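Local coordinates for probable enoyl-CoA hydratase/isomerase (Pseudomonas aeruginosa PAO1, PDB 5YLO), which probably acts as a Delta3,Delta2-enoyl-CoA isomerase of the crotonase family, moving the double bond of unsaturated fatty acyl-CoA esters on their way into beta-oxidation, at residues Trp17-Arg22 with Gly56-Ser61; Arg26-Ile31 with Gly65-Glu70; Val50-Leu55 with Ala197-Leu202; Thr103-Asn108 with Asp117-Cys122. All coordinates share one frame; numbering follows the deposited sequence.

Contact 1. Residues Trp17-Arg22 with Gly56-Ser61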
loop_
_atom_site.group_PDB
_atom_site.type_symbol
_atom_site.label_atom_id
_atom_site.label_comp_id
_atom_site.label_asym_id
_atom_site.label_seq_id
_atom_site.Cartn_x
_atom_site.Cartn_y
_atom_site.Cartn_z
ATOM N N TRP A 17 -0.519 -30.723 1.422
ATOM C CA TRP A 17 0.873 -30.303 1.495
ATOM C C TRP A 17 1.538 -30.561 0.150
ATOM O O TRP A 17 1.637 -31.712 -0.288
ATOM C CB TRP A 17 1.611 -31.044 2.612
ATOM C CG TRP A 17 1.043 -30.807 3.980
ATOM C CD1 TRP A 17 -0.149 -31.263 4.462
ATOM C CD2 TRP A 17 1.653 -30.071 5.049
ATOM N NE1 TRP A 17 -0.324 -30.850 5.760
ATOM C CE2 TRP A 17 0.768 -30.117 6.145
ATOM C CE3 TRP A 17 2.858 -29.376 5.185
ATOM C CZ2 TRP A 17 1.050 -29.496 7.360
ATOM C CZ3 TRP A 17 3.135 -28.759 6.393
ATOM C CH2 TRP A 17 2.236 -28.824 7.463
ATOM N N LEU A 18 1.983 -29.493 -0.504
ATOM C CA LEU A 18 2.693 -29.579 -1.775
ATOM C C LEU A 18 4.124 -29.127 -1.528
ATOM O O LEU A 18 4.378 -27.935 -1.330
ATOM C CB LEU A 18 2.019 -28.722 -2.844
ATOM C CG LEU A 18 0.494 -28.829 -2.922
ATOM C CD1 LEU A 18 -0.057 -28.000 -4.068
ATOM C CD2 LEU A 18 0.058 -30.276 -3.049
ATOM N N VAL A 19 5.055 -30.074 -1.535
ATOM C CA VAL A 19 6.454 -29.802 -1.231
ATOM C C VAL A 19 7.268 -29.989 -2.502
ATOM O O VAL A 19 7.242 -31.066 -3.111
ATOM C CB VAL A 19 6.978 -30.707 -0.107
ATOM C CG1 VAL A 19 8.375 -30.272 0.312
ATOM C CG2 VAL A 19 6.025 -30.693 1.079
ATOM N N LEU A 20 7.983 -28.940 -2.905
ATOM C CA LEU A 20 9.010 -29.090 -3.926
ATOM C C LEU A 20 10.024 -30.125 -3.460
ATOM O O LEU A 20 10.463 -30.099 -2.306
ATOM C CB LEU A 20 9.699 -27.749 -4.193
ATOM C CG LEU A 20 9.078 -26.765 -5.190
ATOM C CD1 LEU A 20 7.616 -26.479 -4.881
ATOM C CD2 LEU A 20 9.875 -25.470 -5.203
ATOM N N ASN A 21 10.385 -31.054 -4.345
ATOM C CA ASN A 21 11.233 -32.178 -3.963
ATOM C C ASN A 21 12.357 -32.371 -4.981
ATOM O O ASN A 21 12.442 -33.384 -5.673
ATOM C CB ASN A 21 10.427 -33.462 -3.811
ATOM C CG ASN A 21 11.165 -34.516 -3.012
ATOM O OD1 ASN A 21 10.433 -35.509 -2.528
ATOM N ND2 ASN A 21 12.380 -34.438 -2.831
ATOM N N ARG A 22 13.237 -31.381 -5.061
ATOM C CA ARG A 22 14.539 -31.526 -5.710
ATOM C C ARG A 22 15.576 -30.889 -4.796
ATOM O O ARG A 22 16.185 -29.867 -5.136
ATOM C CB ARG A 22 14.548 -30.900 -7.105
ATOM C CG ARG A 22 13.669 -31.635 -8.111
ATOM C CD ARG A 22 14.305 -31.644 -9.489
ATOM N NE ARG A 22 14.400 -30.303 -10.055
ATOM C CZ ARG A 22 15.332 -29.925 -10.922
ATOM N NH1 ARG A 22 16.261 -30.787 -11.316
ATOM N NH2 ARG A 22 15.342 -28.684 -11.389
ATOM N N GLY A 56 5.702 -25.897 0.297
ATOM C CA GLY A 56 6.954 -25.929 1.015
ATOM C C GLY A 56 8.086 -26.443 0.147
ATOM O O GLY A 56 7.879 -27.002 -0.929
ATOM N N GLY A 57 9.304 -26.231 0.642
ATOM C CA GLY A 57 10.493 -26.756 0.012
ATOM C C GLY A 57 11.076 -27.919 0.801
ATOM O O GLY A 57 10.697 -28.194 1.937
ATOM N N SER A 58 12.016 -28.612 0.167
ATOM C CA SER A 58 12.683 -29.752 0.776
ATOM C C SER A 58 14.111 -29.386 1.145
ATOM O O SER A 58 14.794 -28.669 0.405
ATOM C CB SER A 58 12.680 -30.965 -0.159
ATOM O OG SER A 58 11.427 -31.624 -0.138
ATOM N N GLY A 59 14.553 -29.876 2.299
ATOM C CA GLY A 59 15.931 -29.662 2.697
ATOM C C GLY A 59 16.163 -28.253 3.203
ATOM O O GLY A 59 15.341 -27.671 3.919
ATOM N N ARG A 60 17.305 -27.691 2.814
ATOM C CA ARG A 60 17.752 -26.428 3.384
ATOM C C ARG A 60 17.063 -25.225 2.756
ATOM O O ARG A 60 16.906 -24.196 3.420
ATOM C CB ARG A 60 19.268 -26.302 3.226
ATOM C CG ARG A 60 19.881 -25.072 3.864
ATOM C CD ARG A 60 21.196 -24.725 3.187
ATOM N NE ARG A 60 21.992 -25.914 2.895
ATOM C CZ ARG A 60 22.992 -26.352 3.652
ATOM N NH1 ARG A 60 23.661 -27.443 3.307
ATOM N NH2 ARG A 60 23.328 -25.695 4.754
ATOM N N SER A 61 16.640 -25.331 1.500
ATOM C CA SER A 61 16.170 -24.186 0.734
ATOM C C SER A 61 14.729 -24.387 0.288
ATOM O O SER A 61 14.313 -25.508 -0.025
ATOM C CB SER A 61 17.066 -23.948 -0.483
ATOM O OG SER A 61 18.407 -23.734 -0.082
#

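Contact 2. Residues Arg26-Ile31 with Gly65-Glu70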
loop_
_atom_site.group_PDB
_atom_site.type_symbol
_atom_site.label_atom_id
_atom_site.label_comp_id
_atom_site.label_asym_id
_atom_site.label_seq_id
_atom_site.Cartn_x
_atom_site.Cartn_y
_atom_site.Cartn_z
ATOM N N ARG A 26 18.478 -27.467 -4.776
ATOM C CA ARG A 26 17.809 -26.455 -3.954
ATOM C C ARG A 26 16.392 -26.185 -4.456
ATOM O O ARG A 26 15.905 -25.052 -4.412
ATOM C CB ARG A 26 18.630 -25.163 -3.885
ATOM C CG ARG A 26 20.067 -25.371 -3.406
ATOM C CD ARG A 26 20.837 -24.060 -3.309
ATOM N NE ARG A 26 20.536 -23.321 -2.085
ATOM C CZ ARG A 26 21.230 -23.428 -0.954
ATOM N NH1 ARG A 26 22.269 -24.248 -0.884
ATOM N NH2 ARG A 26 20.883 -22.715 0.110
ATOM N N ASN A 27 15.728 -27.241 -4.939
ATOM C CA ASN A 27 14.350 -27.172 -5.431
ATOM C C ASN A 27 14.216 -26.179 -6.585
ATOM O O ASN A 27 13.237 -25.435 -6.677
ATOM C CB ASN A 27 13.377 -26.834 -4.301
ATOM C CG ASN A 27 13.420 -27.847 -3.178
ATOM O OD1 ASN A 27 12.784 -28.898 -3.251
ATOM N ND2 ASN A 27 14.178 -27.541 -2.134
ATOM N N ALA A 28 15.207 -26.176 -7.475
ATOM C CA ALA A 28 15.177 -25.288 -8.629
ATOM C C ALA A 28 13.973 -25.596 -9.509
ATOM O O ALA A 28 13.607 -26.759 -9.706
ATOM C CB ALA A 28 16.469 -25.422 -9.434
ATOM N N LEU A 29 13.358 -24.543 -10.039
ATOM C CA LEU A 29 12.144 -24.681 -10.836
ATOM C C LEU A 29 12.496 -25.070 -12.268
ATOM O O LEU A 29 13.231 -24.348 -12.952
ATOM C CB LEU A 29 11.348 -23.376 -10.816
ATOM C CG LEU A 29 10.739 -22.953 -9.478
ATOM C CD1 LEU A 29 10.149 -21.547 -9.548
ATOM C CD2 LEU A 29 9.690 -23.955 -9.021
ATOM N N ASP A 30 11.975 -26.208 -12.721
ATOM C CA ASP A 30 12.063 -26.610 -14.113
ATOM C C ASP A 30 10.664 -26.953 -14.602
ATOM O O ASP A 30 9.703 -27.001 -13.826
ATOM C CB ASP A 30 13.021 -27.793 -14.315
ATOM C CG ASP A 30 12.718 -28.965 -13.399
ATOM O OD1 ASP A 30 11.666 -28.965 -12.729
ATOM O OD2 ASP A 30 13.540 -29.905 -13.363
ATOM N N ILE A 31 10.547 -27.183 -15.910
ATOM C CA ILE A 31 9.229 -27.452 -16.499
ATOM C C ILE A 31 8.535 -28.626 -15.824
ATOM O O ILE A 31 7.332 -28.516 -15.523
ATOM C CB ILE A 31 9.345 -27.596 -18.022
ATOM C CG1 ILE A 31 9.971 -26.335 -18.616
ATOM C CG2 ILE A 31 7.973 -27.779 -18.637
ATOM C CD1 ILE A 31 9.899 -26.240 -20.130
ATOM N N GLY A 65 14.993 -20.868 -7.550
ATOM C CA GLY A 65 14.604 -20.198 -8.781
ATOM C C GLY A 65 14.604 -21.086 -10.012
ATOM O O GLY A 65 14.452 -22.305 -9.904
ATOM N N ALA A 66 14.770 -20.489 -11.189
ATOM C CA ALA A 66 14.753 -21.254 -12.429
ATOM C C ALA A 66 15.966 -22.169 -12.516
ATOM O O ALA A 66 17.075 -21.798 -12.118
ATOM C CB ALA A 66 14.723 -20.316 -13.631
ATOM N N ASP A 67 15.751 -23.369 -13.050
ATOM C CA ASP A 67 16.822 -24.346 -13.211
ATOM C C ASP A 67 17.719 -23.909 -14.363
ATOM O O ASP A 67 17.334 -24.011 -15.534
ATOM C CB ASP A 67 16.246 -25.736 -13.459
ATOM C CG ASP A 67 17.310 -26.817 -13.439
ATOM O OD1 ASP A 67 17.952 -27.048 -14.485
ATOM O OD2 ASP A 67 17.512 -27.433 -12.370
ATOM N N LEU A 68 18.920 -23.427 -14.034
ATOM C CA LEU A 68 19.837 -22.966 -15.070
ATOM C C LEU A 68 20.378 -24.123 -15.900
ATOM O O LEU A 68 20.672 -23.944 -17.087
ATOM C CB LEU A 68 20.992 -22.179 -14.446
ATOM C CG LEU A 68 20.667 -20.948 -13.592
ATOM C CD1 LEU A 68 19.501 -20.155 -14.177
ATOM C CD2 LEU A 68 20.406 -21.323 -12.133
ATOM N N ALA A 69 20.511 -25.310 -15.302
ATOM C CA ALA A 69 21.012 -26.463 -16.044
ATOM C C ALA A 69 20.051 -26.855 -17.160
ATOM O O ALA A 69 20.473 -27.146 -18.286
ATOM C CB ALA A 69 21.245 -27.637 -15.093
ATOM N N GLU A 70 18.749 -26.873 -16.863
ATOM C CA GLU A 70 17.761 -27.167 -17.895
ATOM C C GLU A 70 17.777 -26.109 -18.988
ATOM O O GLU A 70 17.683 -26.430 -20.180
ATOM C CB GLU A 70 16.369 -27.271 -17.278
ATOM C CG GLU A 70 15.267 -27.441 -18.303
ATOM C CD GLU A 70 13.920 -27.695 -17.669
ATOM O OE1 GLU A 70 13.173 -26.722 -17.435
ATOM O OE2 GLU A 70 13.614 -28.873 -17.394
#

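Contact 3. Residues Val50-Leu55 with Ala197-Leu202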
loop_
_atom_site.group_PDB
_atom_site.type_symbol
_atom_site.label_atom_id
_atom_site.label_comp_id
_atom_site.label_asym_id
_atom_site.label_seq_id
_atom_site.Cartn_x
_atom_site.Cartn_y
_atom_site.Cartn_z
ATOM N N VAL A 50 -9.707 -31.035 0.522
ATOM C CA VAL A 50 -8.706 -30.032 0.863
ATOM C C VAL A 50 -9.395 -28.696 1.108
ATOM O O VAL A 50 -10.186 -28.225 0.282
ATOM C CB VAL A 50 -7.643 -29.923 -0.242
ATOM C CG1 VAL A 50 -8.297 -29.942 -1.599
ATOM C CG2 VAL A 50 -6.819 -28.655 -0.069
ATOM N N ARG A 51 -9.101 -28.090 2.256
ATOM C CA ARG A 51 -9.633 -26.790 2.619
ATOM C C ARG A 51 -8.532 -25.769 2.859
ATOM O O ARG A 51 -8.831 -24.592 3.095
ATOM C CB ARG A 51 -10.525 -26.924 3.862
ATOM C CG ARG A 51 -11.722 -27.831 3.619
ATOM C CD ARG A 51 -12.113 -28.621 4.854
ATOM N NE ARG A 51 -12.511 -27.753 5.956
ATOM C CZ ARG A 51 -13.696 -27.160 6.050
ATOM N NH1 ARG A 51 -14.607 -27.333 5.102
ATOM N NH2 ARG A 51 -13.968 -26.387 7.092
ATOM N N ALA A 52 -7.272 -26.189 2.802
ATOM C CA ALA A 52 -6.125 -25.301 2.884
ATOM C C ALA A 52 -4.960 -25.983 2.184
ATOM O O ALA A 52 -4.872 -27.213 2.159
ATOM C CB ALA A 52 -5.765 -24.960 4.335
ATOM N N VAL A 53 -4.074 -25.179 1.603
ATOM C CA VAL A 53 -2.963 -25.682 0.805
ATOM C C VAL A 53 -1.665 -25.098 1.343
ATOM O O VAL A 53 -1.575 -23.888 1.578
ATOM C CB VAL A 53 -3.133 -25.340 -0.687
ATOM C CG1 VAL A 53 -1.922 -25.804 -1.480
ATOM C CG2 VAL A 53 -4.407 -25.969 -1.229
ATOM N N VAL A 54 -0.665 -25.955 1.530
ATOM C CA VAL A 54 0.654 -25.551 1.998
ATOM C C VAL A 54 1.657 -25.819 0.885
ATOM O O VAL A 54 1.654 -26.900 0.286
ATOM C CB VAL A 54 1.057 -26.295 3.284
ATOM C CG1 VAL A 54 2.476 -25.927 3.684
ATOM C CG2 VAL A 54 0.081 -25.975 4.407
ATOM N N LEU A 55 2.505 -24.831 0.607
ATOM C CA LEU A 55 3.571 -24.947 -0.381
ATOM C C LEU A 55 4.902 -24.831 0.345
ATOM O O LEU A 55 5.197 -23.789 0.940
ATOM C CB LEU A 55 3.450 -23.866 -1.455
ATOM C CG LEU A 55 4.475 -23.917 -2.588
ATOM C CD1 LEU A 55 4.297 -25.186 -3.405
ATOM C CD2 LEU A 55 4.359 -22.682 -3.467
ATOM N N ALA A 197 -0.345 -25.813 12.345
ATOM C CA ALA A 197 -1.319 -25.188 13.232
ATOM C C ALA A 197 -2.034 -24.037 12.537
ATOM O O ALA A 197 -3.254 -23.881 12.678
ATOM C CB ALA A 197 -0.632 -24.704 14.509
ATOM N N PHE A 198 -1.295 -23.225 11.779
ATOM C CA PHE A 198 -1.918 -22.113 11.070
ATOM C C PHE A 198 -2.848 -22.618 9.974
ATOM O O PHE A 198 -3.986 -22.151 9.844
ATOM C CB PHE A 198 -0.844 -21.186 10.495
ATOM C CG PHE A 198 -1.400 -20.003 9.751
ATOM C CD1 PHE A 198 -2.163 -19.050 10.408
ATOM C CD2 PHE A 198 -1.154 -19.841 8.397
ATOM C CE1 PHE A 198 -2.679 -17.961 9.728
ATOM C CE2 PHE A 198 -1.665 -18.751 7.709
ATOM C CZ PHE A 198 -2.429 -17.811 8.377
ATOM N N ALA A 199 -2.386 -23.586 9.181
ATOM C CA ALA A 199 -3.230 -24.161 8.142
ATOM C C ALA A 199 -4.410 -24.930 8.716
ATOM O O ALA A 199 -5.416 -25.104 8.021
ATOM C CB ALA A 199 -2.403 -25.071 7.234
ATOM N N ALA A 200 -4.323 -25.373 9.973
ATOM C CA ALA A 200 -5.428 -26.120 10.565
ATOM C C ALA A 200 -6.615 -25.216 10.869
ATOM O O ALA A 200 -7.764 -25.581 10.598
ATOM C CB ALA A 200 -4.970 -26.833 11.834
ATOM N N ARG A 201 -6.361 -24.039 11.448
ATOM C CA ARG A 201 -7.462 -23.128 11.746
ATOM C C ARG A 201 -8.007 -22.481 10.481
ATOM O O ARG A 201 -9.197 -22.148 10.421
ATOM C CB ARG A 201 -7.016 -22.071 12.759
ATOM C CG ARG A 201 -5.699 -21.396 12.437
ATOM C CD ARG A 201 -5.240 -20.516 13.591
ATOM N NE ARG A 201 -6.302 -19.629 14.058
ATOM C CZ ARG A 201 -6.102 -18.551 14.810
ATOM N NH1 ARG A 201 -4.872 -18.213 15.176
ATOM N NH2 ARG A 201 -7.129 -17.805 15.189
ATOM N N LEU A 202 -7.164 -22.302 9.461
ATOM C CA LEU A 202 -7.676 -21.931 8.146
ATOM C C LEU A 202 -8.571 -23.027 7.585
ATOM O O LEU A 202 -9.641 -22.747 7.032
ATOM C CB LEU A 202 -6.520 -21.647 7.187
ATOM C CG LEU A 202 -5.818 -20.293 7.275
ATOM C CD1 LEU A 202 -4.627 -20.269 6.334
ATOM C CD2 LEU A 202 -6.784 -19.171 6.939
HETATM O O HOH W 1 -11.034 -23.544 4.635
#

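Contact 4. Residues Thr103-Asn108 with Asp117-Cys122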
loop_
_atom_site.group_PDB
_atom_site.type_symbol
_atom_site.label_atom_id
_atom_site.label_comp_id
_atom_site.label_asym_id
_atom_site.label_seq_id
_atom_site.Cartn_x
_atom_site.Cartn_y
_atom_site.Cartn_z
ATOM N N THR A 103 -4.060 -20.424 0.752
ATOM C CA THR A 103 -2.739 -20.959 0.467
ATOM C C THR A 103 -1.714 -20.358 1.420
ATOM O O THR A 103 -1.749 -19.159 1.711
ATOM C CB THR A 103 -2.338 -20.696 -0.995
ATOM O OG1 THR A 103 -0.915 -20.786 -1.132
ATOM C CG2 THR A 103 -2.805 -19.324 -1.447
ATOM N N VAL A 104 -0.814 -21.205 1.919
ATOM C CA VAL A 104 0.250 -20.798 2.829
ATOM C C VAL A 104 1.578 -21.257 2.248
ATOM O O VAL A 104 1.702 -22.396 1.785
ATOM C CB VAL A 104 0.055 -21.378 4.245
ATOM C CG1 VAL A 104 1.100 -20.816 5.199
ATOM C CG2 VAL A 104 -1.349 -21.098 4.756
ATOM N N ALA A 105 2.571 -20.374 2.278
ATOM C CA ALA A 105 3.915 -20.681 1.806
ATOM C C ALA A 105 4.827 -20.858 3.011
ATOM O O ALA A 105 5.013 -19.921 3.796
ATOM C CB ALA A 105 4.444 -19.581 0.887
ATOM N N ALA A 106 5.386 -22.056 3.158
ATOM C CA ALA A 106 6.300 -22.373 4.254
ATOM C C ALA A 106 7.722 -22.182 3.741
ATOM O O ALA A 106 8.322 -23.090 3.166
ATOM C CB ALA A 106 6.072 -23.790 4.763
ATOM N N VAL A 107 8.264 -20.989 3.960
ATOM C CA VAL A 107 9.602 -20.653 3.485
ATOM C C VAL A 107 10.632 -21.286 4.413
ATOM O O VAL A 107 11.133 -20.643 5.343
ATOM C CB VAL A 107 9.783 -19.127 3.387
ATOM C CG1 VAL A 107 11.091 -18.791 2.708
ATOM C CG2 VAL A 107 8.619 -18.509 2.628
ATOM N N ASN A 108 10.945 -22.560 4.167
ATOM C CA ASN A 108 11.870 -23.292 5.024
ATOM C C ASN A 108 13.310 -22.837 4.857
ATOM O O ASN A 108 14.114 -23.031 5.774
ATOM C CB ASN A 108 11.753 -24.789 4.740
ATOM C CG ASN A 108 11.819 -25.101 3.259
ATOM O OD1 ASN A 108 10.864 -24.863 2.522
ATOM N ND2 ASN A 108 12.953 -25.632 2.815
ATOM N N ASP A 117 8.941 -15.505 -6.034
ATOM C CA ASP A 117 7.659 -15.198 -6.660
ATOM C C ASP A 117 6.624 -16.278 -6.373
ATOM O O ASP A 117 5.430 -15.981 -6.256
ATOM C CB ASP A 117 7.838 -15.018 -8.169
ATOM C CG ASP A 117 8.730 -13.839 -8.517
ATOM O OD1 ASP A 117 8.971 -12.988 -7.635
ATOM O OD2 ASP A 117 9.183 -13.759 -9.679
ATOM N N LEU A 118 7.063 -17.532 -6.249
ATOM C CA LEU A 118 6.138 -18.612 -5.928
ATOM C C LEU A 118 5.523 -18.418 -4.546
ATOM O O LEU A 118 4.333 -18.689 -4.342
ATOM C CB LEU A 118 6.864 -19.954 -6.015
ATOM C CG LEU A 118 5.997 -21.169 -6.332
ATOM C CD1 LEU A 118 5.285 -20.972 -7.659
ATOM C CD2 LEU A 118 6.835 -22.436 -6.348
ATOM N N ALA A 119 6.315 -17.939 -3.584
ATOM C CA ALA A 119 5.787 -17.690 -2.247
ATOM C C ALA A 119 4.891 -16.457 -2.214
ATOM O O ALA A 119 3.936 -16.407 -1.432
ATOM C CB ALA A 119 6.937 -17.542 -1.250
ATOM N N LEU A 120 5.175 -15.460 -3.056
ATOM C CA LEU A 120 4.368 -14.246 -3.082
ATOM C C LEU A 120 2.972 -14.488 -3.638
ATOM O O LEU A 120 2.049 -13.731 -3.315
ATOM C CB LEU A 120 5.081 -13.167 -3.896
ATOM C CG LEU A 120 6.498 -12.851 -3.416
ATOM C CD1 LEU A 120 7.174 -11.828 -4.318
ATOM C CD2 LEU A 120 6.476 -12.377 -1.969
ATOM N N CYS A 121 2.795 -15.522 -4.461
ATOM C CA CYS A 121 1.478 -15.886 -4.965
ATOM C C CYS A 121 0.610 -16.554 -3.910
ATOM O O CYS A 121 -0.599 -16.702 -4.126
ATOM C CB CYS A 121 1.610 -16.809 -6.179
ATOM S SG CYS A 121 2.409 -16.043 -7.617
ATOM N N CYS A 122 1.189 -16.954 -2.785
ATOM C CA CYS A 122 0.403 -17.520 -1.706
ATOM C C CYS A 122 -0.203 -16.408 -0.855
ATOM O O CYS A 122 0.283 -15.274 -0.826
ATOM C CB CYS A 122 1.262 -18.443 -0.843
ATOM S SG CYS A 122 1.965 -19.844 -1.743
#

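Contact 1. Residues Trp17-Arg22 with Gly56-Ser61
S58 turns its side chain onto the end of strand 15-20, and its two atoms do different work. S58 CB lies 3.2 Å from L20 O, already close to the carbonyl. S58 OG, placed beside its own backbone N (chi1 -79°), then donates to L20 O at 2.8 Å, only slightly tilted from the carbonyl plane. S58 OG also rests 3.4 Å from V19 CG1, and that methyl additionally meets G57 O at 3.5 Å. One polar atom thus grips the last strand carbonyl and packs against the neighbouring valine.

Before this point the backbones pair as parallel strands. G56 N donates to L18 O (2.9 Å, N-H...O 162°), and L20 N returns the bond to G56 O (2.8 Å), so both bonds flank V19, whose CA sits 4.5 Å from that of G56. Beyond the bridge, residues 57-61 leave the sheet, with G57 N bonded to N108 and S58 O to N27. The pairing is that of neighbouring parallel strands in a beta-alpha-beta crossover, here 15-20 and 52-56 joined through helix 31-46 within the central sheet of the crotonase fold.

Contact 2. Residues Arg26-Ile31 with Gly65-Glu70
E70 reaches from the first turn of its helix to the start of another. With CG anti to the backbone N (chi1 174°) and the chain extended beyond it, its side chain crosses those of D30 and I31 at about a right angle. E70 OE1 accepts from I31 N through its syn lone pair (3.1 Å, N-H...O 166°) and also binds the hydroxyl of Y83, so two donors fix this oxygen. D30 CB lies 3.3 Å from both E70 OE1 and E70 OE2. The carboxylates of D30 and E70 come near each other, their planes 23° apart, with OD2 of D30 4.2 Å from OE2 of E70. Any repulsion is probably eased by R22, whose NH2 forms salt bridges with D30 and D67.

D67 is the second large contributor. D67 N donates to L29 O at 2.7 Å, tilted well away from the carbonyl plane, while D67 CB touches the same L29 O at 3.4 Å. Its OD1 caps E70 N, met nearly along the C-O line, and D67 OD2 faces A28 CB at 3.7 Å. G65 supplies backbone alone: its carbonyl takes L29 N in a nearly straight bond whose modelled length is doubtfully short. With D67 N it completes a single backbone bridge around L29 and A66.

Two helix N termini therefore meet here: D30, its OD1 hydrogen-bonded to T33 OG1, is the N-cap of helix 31-46 and D67 that of helix 68-76. W85, on helix 85-97, packs on I31, A66 and E70, while L29 leads back to L20 of strand 15-20.

Contact 3. Residues Val50-Leu55 with Ala197-Leu202
A199 presents its methyl to the strand, where V54 CG2 meets A199 CB at 3.9 Å. The valine has CG1 anti to its backbone N (chi1 176°), which leaves CG2 as the branch that reaches the helix. Two residues earlier on the strand, on the same side, A52 CB lies 3.7 Å from A199 O and 4.4 Å from A199 CB; it also comes to 4.4 Å from L202 CB, one helical turn on. The contact is thus made of small apolar groups, A52 lodging between A199 and L202.

Such small side chains are consistent with the close approach, 8.3 Å, of the axes of strand 52-55 and helix 197-202, whose N-to-C directions are 157° apart and so nearly antiparallel. This is helix-on-sheet packing: helix 191-204 lies along the central sheet of the crotonase fold, whose strands 15-20, 52-56 and 103-107 all contribute to the interface. I15 touches both V54 and A199, and V104 supports L202 from the other neighbouring strand.

At the polar margin, a single water donates to R51 O and to L202 O, 2.9 Å from each, linking two carbonyls that could not bond directly. R51 adds a second tie, its NE donating to A203 O. Farther out, F198 stands edge-to-face with F124, and the helix approaches a second subunit, where F198 packs on R163, R201 on L167 and L202 on F166 of that chain.

Contact 4. Residues Thr103-Asn108 with Asp117-Cys122
C122 packs against T103 and A105, and this is the dense end of the contact. C122 SG, beside the backbone N (chi1 -61°), lies 3.6 Å from A105 CB and 3.1 Å from T103 OG1, while C122 CB comes to 3.2 Å from that hydroxyl. The threonine is wrapped round the cysteine from two branches: OG1, anti to its backbone N (chi1 160°), meets CB and SG, and T103 CG2 rests 3.7 Å from C122 CA. C122 buries more surface here than any other residue of the two segments.

Toward the far end of the strand the fit relaxes. A119 CB touches A105 CB at 3.9 Å, but V107 CG2 approaches A119 CB only to 4.3 Å, and the chain then bends away in an inverse gamma turn centred on V107. The segments belong to a beta-alpha-beta crossover in which strand 103-107 passes through helix 114-120 to the adjoining parallel strand 124-128; A105 and A119 thus mark where the helix lies against the sheet.

R125 bridges the helix end and the following strand, its NH1 donating to both A119 O and C122 O, while D123 weakly accepts from T103 N. Away from the strand, C121 packs on M93, L96 and H151, its side chain about 5 Å from a glycerol molecule. That glycerol, probably from the crystallisation liquor, also has a weak hydrogen bond with D117 OD2.

Starting at the N terminus, residues 17-22 open contact 1 and 26-31 open contact 2. Contact 1 closes at 56-61, contact 2 at 65-70, so the two cross and touch, R22 of contact 1 bonding N27 and D67 of contact 2. Residues 50-55 begin contact 3 before either has closed, so it crosses both; it closes only at 197-202, far along the chain. Contact 4, a short loop from 103-108 to 117-122, falls wholly within that span. Strands 15-20, 52-56 and 103-107 lie side by side, tying contacts 1, 3 and 4 through one sheet. Contact 2 joins two helix starts, its centre about 27 Å from that of contact 3.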